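Long-range contact in fatty acid synthase 1, isoform A (Drosophila melanogaster, PDB 6FN6), which probably builds long-chain saturated fatty acids from acetyl-CoA and malonyl-CoA with NADPH, this chain being its dehydratase, enoylreductase and ketoreductase region: residues Glu683-Tyr692 and Ala862-Val870. Numbering follows the deposited sequence.
Sequences EEASTVPCVY and AVVPLPTSV
Thr687 and Leu866 meet through the Thr687 hydroxyl, which accepts one bond and donates another. Leu866 N donates to Thr687 OG1 over 3.0 Å with an N-H...O angle of 165°, while the same hydroxyl gives its proton to Glu684 O at 2.7 Å. A chi1 of 68° tucks OG1 between the main-chain N and C, where it reaches both partners. Glu684 O also accepts from Thr687 N, and the Pro865 ring lies against Glu684 CB. Toward one end, Thr868 OG1 donates to Glu683 OE1 (2.6 Å), meeting the carboxylate on its anti side, 33° out of plane. At the other end, Tyr692 OH donates to Val864 O over 2.8 Å, within the plane of the peptide carbonyl, at a lone pair. Val863 CG1 sits almost straight above the Tyr692 ring centre (3.5 Å), a CH-pi contact, and also touches Val688 CG1. The contact joins helix 682-685 and the first turn of helix 689-702 to the chain returning from the enoylreductase's probable Rossmann-type part, as in medium-chain dehydrogenases/reductases; strand 868-872 pairs in parallel with strand 891-895. Three side-chain hydroxyls each donate a bond, two to backbone carbonyls, so side-chain bonds replace regular sheet pairing between the segments.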
ATOM      1  N   GLU A 683     -42.222  -5.127  -3.974  1.00 58.04           N
ATOM      2  CA  GLU A 683     -41.497  -4.359  -2.969  1.00 57.91           C
ATOM      3  C   GLU A 683     -40.303  -5.160  -2.455  1.00 59.31           C
ATOM      4  O   GLU A 683     -39.184  -4.653  -2.376  1.00 59.77           O
ATOM      5  CB  GLU A 683     -42.437  -3.978  -1.820  1.00 60.15           C
ATOM      6  CG  GLU A 683     -41.756  -3.386  -0.597  1.00 63.02           C
ATOM      7  CD  GLU A 683     -42.746  -3.035   0.498  1.00 68.50           C
ATOM      8  OE1 GLU A 683     -42.408  -3.199   1.690  1.00 71.67           O
ATOM      9  OE2 GLU A 683     -43.865  -2.592   0.165  1.00 68.87           O
ATOM     10  N   GLU A 684     -40.554  -6.414  -2.098  1.00 63.76           N
ATOM     11  CA  GLU A 684     -39.511  -7.294  -1.594  1.00 66.81           C
ATOM     12  C   GLU A 684     -38.472  -7.606  -2.668  1.00 60.86           C
ATOM     13  O   GLU A 684     -37.270  -7.474  -2.440  1.00 61.15           O
ATOM     14  CB  GLU A 684     -40.130  -8.596  -1.084  1.00 75.37           C
ATOM     15  CG  GLU A 684     -40.837  -8.471   0.254  1.00 82.54           C
ATOM     16  CD  GLU A 684     -41.597  -9.730   0.627  1.00 86.34           C
ATOM     17  OE1 GLU A 684     -41.219 -10.820   0.149  1.00 86.11           O
ATOM     18  OE2 GLU A 684     -42.574  -9.627   1.395  1.00 88.78           O
ATOM     19  N   ALA A 685     -38.946  -8.013  -3.841  1.00 52.78           N
ATOM     20  CA  ALA A 685     -38.066  -8.456  -4.916  1.00 49.66           C
ATOM     21  C   ALA A 685     -37.073  -7.371  -5.329  1.00 47.93           C
ATOM     22  O   ALA A 685     -35.912  -7.663  -5.627  1.00 48.86           O
ATOM     23  CB  ALA A 685     -38.890  -8.899  -6.114  1.00 49.36           C
ATOM     24  N   SER A 686     -37.528  -6.123  -5.333  1.00 50.17           N
ATOM     25  CA  SER A 686     -36.708  -4.998  -5.773  1.00 50.36           C
ATOM     26  C   SER A 686     -35.394  -4.886  -5.002  1.00 48.85           C
ATOM     27  O   SER A 686     -34.436  -4.281  -5.483  1.00 48.68           O
ATOM     28  CB  SER A 686     -37.495  -3.689  -5.637  1.00 53.73           C
ATOM     29  OG  SER A 686     -37.907  -3.475  -4.297  1.00 55.24           O
ATOM     30  N   THR A 687     -35.354  -5.463  -3.804  1.00 44.39           N
ATOM     31  CA  THR A 687     -34.190  -5.342  -2.931  1.00 44.15           C
ATOM     32  C   THR A 687     -33.058  -6.307  -3.293  1.00 43.65           C
ATOM     33  O   THR A 687     -31.933  -6.148  -2.821  1.00 43.30           O
ATOM     34  CB  THR A 687     -34.569  -5.592  -1.460  1.00 45.81           C
ATOM     35  OG1 THR A 687     -34.930  -6.967  -1.288  1.00 46.91           O
ATOM     36  CG2 THR A 687     -35.736  -4.715  -1.045  1.00 46.76           C
ATOM     37  N   VAL A 688     -33.350  -7.297  -4.129  1.00 43.83           N
ATOM     38  CA  VAL A 688     -32.438  -8.426  -4.323  1.00 43.86           C
ATOM     39  C   VAL A 688     -31.318  -8.198  -5.351  1.00 42.74           C
ATOM     40  O   VAL A 688     -30.154  -8.437  -5.041  1.00 42.53           O
ATOM     41  CB  VAL A 688     -33.248  -9.687  -4.701  1.00 45.03           C
ATOM     42  CG1 VAL A 688     -32.327 -10.839  -5.089  1.00 46.93           C
ATOM     43  CG2 VAL A 688     -34.147 -10.097  -3.556  1.00 46.54           C
ATOM     44  N   PRO A 689     -31.662  -7.756  -6.574  1.00 45.54           N
ATOM     45  CA  PRO A 689     -30.717  -7.760  -7.700  1.00 45.03           C
ATOM     46  C   PRO A 689     -29.297  -7.272  -7.399  1.00 44.45           C
ATOM     47  O   PRO A 689     -28.345  -8.020  -7.612  1.00 46.87           O
ATOM     48  CB  PRO A 689     -31.382  -6.823  -8.707  1.00 44.58           C
ATOM     49  CG  PRO A 689     -32.815  -6.945  -8.435  1.00 45.22           C
ATOM     50  CD  PRO A 689     -32.951  -7.154  -6.955  1.00 45.67           C
ATOM     51  N   CYS A 690     -29.154  -6.036  -6.934  1.00 48.90           N
ATOM     52  CA  CYS A 690     -27.834  -5.428  -6.808  1.00 48.65           C
ATOM     53  C   CYS A 690     -27.007  -5.998  -5.664  1.00 48.98           C
ATOM     54  O   CYS A 690     -25.882  -6.450  -5.876  1.00 51.94           O
ATOM     55  CB  CYS A 690     -27.963  -3.916  -6.634  1.00 52.55           C
ATOM     56  SG  CYS A 690     -28.283  -3.055  -8.180  1.00 54.17           S
ATOM     57  N   VAL A 691     -27.547  -5.951  -4.449  1.00 46.57           N
ATOM     58  CA  VAL A 691     -26.781  -6.351  -3.274  1.00 43.95           C
ATOM     59  C   VAL A 691     -26.353  -7.813  -3.373  1.00 43.98           C
ATOM     60  O   VAL A 691     -25.257  -8.166  -2.948  1.00 44.33           O
ATOM     61  CB  VAL A 691     -27.574  -6.105  -1.970  1.00 46.10           C
ATOM     62  CG1 VAL A 691     -27.782  -4.616  -1.748  1.00 46.21           C
ATOM     63  CG2 VAL A 691     -28.909  -6.848  -1.986  1.00 45.34           C
ATOM     64  N   TYR A 692     -27.202  -8.659  -3.948  1.00 48.06           N
ATOM     65  CA  TYR A 692     -26.893 -10.081  -4.030  1.00 48.63           C
ATOM     66  C   TYR A 692     -25.989 -10.402  -5.212  1.00 51.74           C
ATOM     67  O   TYR A 692     -25.127 -11.275  -5.116  1.00 56.52           O
ATOM     68  CB  TYR A 692     -28.175 -10.908  -4.107  1.00 49.27           C
ATOM     69  CG  TYR A 692     -28.777 -11.173  -2.749  1.00 50.12           C
ATOM     70  CD1 TYR A 692     -28.242 -12.142  -1.914  1.00 50.87           C
ATOM     71  CD2 TYR A 692     -29.874 -10.454  -2.297  1.00 50.40           C
ATOM     72  CE1 TYR A 692     -28.780 -12.388  -0.666  1.00 51.93           C
ATOM     73  CE2 TYR A 692     -30.422 -10.694  -1.051  1.00 51.59           C
ATOM     74  CZ  TYR A 692     -29.873 -11.663  -0.241  1.00 52.39           C
ATOM     75  OH  TYR A 692     -30.418 -11.906   1.000  1.00 53.85           O
ATOM     76  N   ALA A 862     -30.930 -18.830   0.625  1.00 79.35           N
ATOM     77  CA  ALA A 862     -29.833 -17.947   0.999  1.00 76.37           C
ATOM     78  C   ALA A 862     -30.164 -16.500   0.643  1.00 73.37           C
ATOM     79  O   ALA A 862     -29.752 -15.571   1.339  1.00 72.17           O
ATOM     80  CB  ALA A 862     -28.548 -18.380   0.315  1.00 75.12           C
ATOM     81  N   VAL A 863     -30.903 -16.318  -0.449  1.00 73.22           N
ATOM     82  CA  VAL A 863     -31.302 -14.988  -0.890  1.00 69.90           C
ATOM     83  C   VAL A 863     -32.649 -14.622  -0.277  1.00 68.56           C
ATOM     84  O   VAL A 863     -33.680 -15.195  -0.632  1.00 69.67           O
ATOM     85  CB  VAL A 863     -31.356 -14.907  -2.429  1.00 71.21           C
ATOM     86  CG1 VAL A 863     -31.770 -13.514  -2.888  1.00 70.90           C
ATOM     87  CG2 VAL A 863     -30.015 -15.295  -3.031  1.00 71.34           C
ATOM     88  N   VAL A 864     -32.630 -13.667   0.646  1.00 68.78           N
ATOM     89  CA  VAL A 864     -33.843 -13.182   1.294  1.00 67.98           C
ATOM     90  C   VAL A 864     -34.032 -11.703   0.966  1.00 65.34           C
ATOM     91  O   VAL A 864     -33.065 -10.941   0.960  1.00 61.73           O
ATOM     92  CB  VAL A 864     -33.782 -13.410   2.820  1.00 67.82           C
ATOM     93  CG1 VAL A 864     -35.039 -12.880   3.507  1.00 68.62           C
ATOM     94  CG2 VAL A 864     -33.597 -14.882   3.125  1.00 70.03           C
ATOM     95  N   PRO A 865     -35.279 -11.284   0.689  1.00 59.07           N
ATOM     96  CA  PRO A 865     -35.457  -9.847   0.472  1.00 57.40           C
ATOM     97  C   PRO A 865     -35.164  -9.053   1.740  1.00 57.08           C
ATOM     98  O   PRO A 865     -35.340  -9.567   2.843  1.00 58.96           O
ATOM     99  CB  PRO A 865     -36.929  -9.731   0.062  1.00 58.59           C
ATOM    100  CG  PRO A 865     -37.579 -10.936   0.636  1.00 62.17           C
ATOM    101  CD  PRO A 865     -36.549 -12.020   0.561  1.00 62.11           C
ATOM    102  N   LEU A 866     -34.722  -7.812   1.577  1.00 55.16           N
ATOM    103  CA  LEU A 866     -34.337  -6.980   2.708  1.00 54.78           C
ATOM    104  C   LEU A 866     -35.522  -6.203   3.263  1.00 55.73           C
ATOM    105  O   LEU A 866     -36.546  -6.064   2.592  1.00 56.14           O
ATOM    106  CB  LEU A 866     -33.240  -6.000   2.292  1.00 53.30           C
ATOM    107  CG  LEU A 866     -31.808  -6.527   2.205  1.00 52.92           C
ATOM    108  CD1 LEU A 866     -31.683  -7.653   1.193  1.00 51.77           C
ATOM    109  CD2 LEU A 866     -30.877  -5.385   1.842  1.00 53.47           C
ATOM    110  N   PRO A 867     -35.395  -5.710   4.505  1.00 56.21           N
ATOM    111  CA  PRO A 867     -36.375  -4.742   5.004  1.00 56.88           C
ATOM    112  C   PRO A 867     -36.451  -3.535   4.077  1.00 55.07           C
ATOM    113  O   PRO A 867     -35.456  -3.207   3.426  1.00 53.16           O
ATOM    114  CB  PRO A 867     -35.826  -4.354   6.379  1.00 57.28           C
ATOM    115  CG  PRO A 867     -34.998  -5.504   6.788  1.00 57.75           C
ATOM    116  CD  PRO A 867     -34.394  -6.049   5.529  1.00 56.38           C
ATOM    117  N   THR A 868     -37.613  -2.893   4.011  1.00 55.77           N
ATOM    118  CA  THR A 868     -37.817  -1.787   3.086  1.00 54.26           C
ATOM    119  C   THR A 868     -38.304  -0.525   3.785  1.00 54.53           C
ATOM    120  O   THR A 868     -39.164  -0.576   4.661  1.00 56.43           O
ATOM    121  CB  THR A 868     -38.839  -2.154   1.996  1.00 54.69           C
ATOM    122  OG1 THR A 868     -40.056  -2.600   2.607  1.00 57.03           O
ATOM    123  CG2 THR A 868     -38.288  -3.249   1.095  1.00 54.22           C
ATOM    124  N   SER A 869     -37.740   0.606   3.378  1.00 61.26           N
ATOM    125  CA  SER A 869     -38.244   1.912   3.774  1.00 62.91           C
ATOM    126  C   SER A 869     -38.786   2.566   2.515  1.00 62.54           C
ATOM    127  O   SER A 869     -38.038   3.161   1.741  1.00 61.61           O
ATOM    128  CB  SER A 869     -37.148   2.761   4.418  1.00 64.14           C
ATOM    129  OG  SER A 869     -36.522   2.060   5.479  1.00 66.44           O
ATOM    130  N   VAL A 870     -40.091   2.427   2.306  1.00 69.46           N
ATOM    131  CA  VAL A 870     -40.704   2.792   1.035  1.00 68.28           C
ATOM    132  C   VAL A 870     -41.127   4.258   1.002  1.00 66.92           C
ATOM    133  O   VAL A 870     -41.633   4.797   1.987  1.00 69.11           O
ATOM    134  CB  VAL A 870     -41.912   1.882   0.729  1.00 67.71           C
ATOM    135  CG1 VAL A 870     -42.410   2.112  -0.691  1.00 66.86           C
ATOM    136  CG2 VAL A 870     -41.548   0.418   0.943  1.00 67.83           C
TER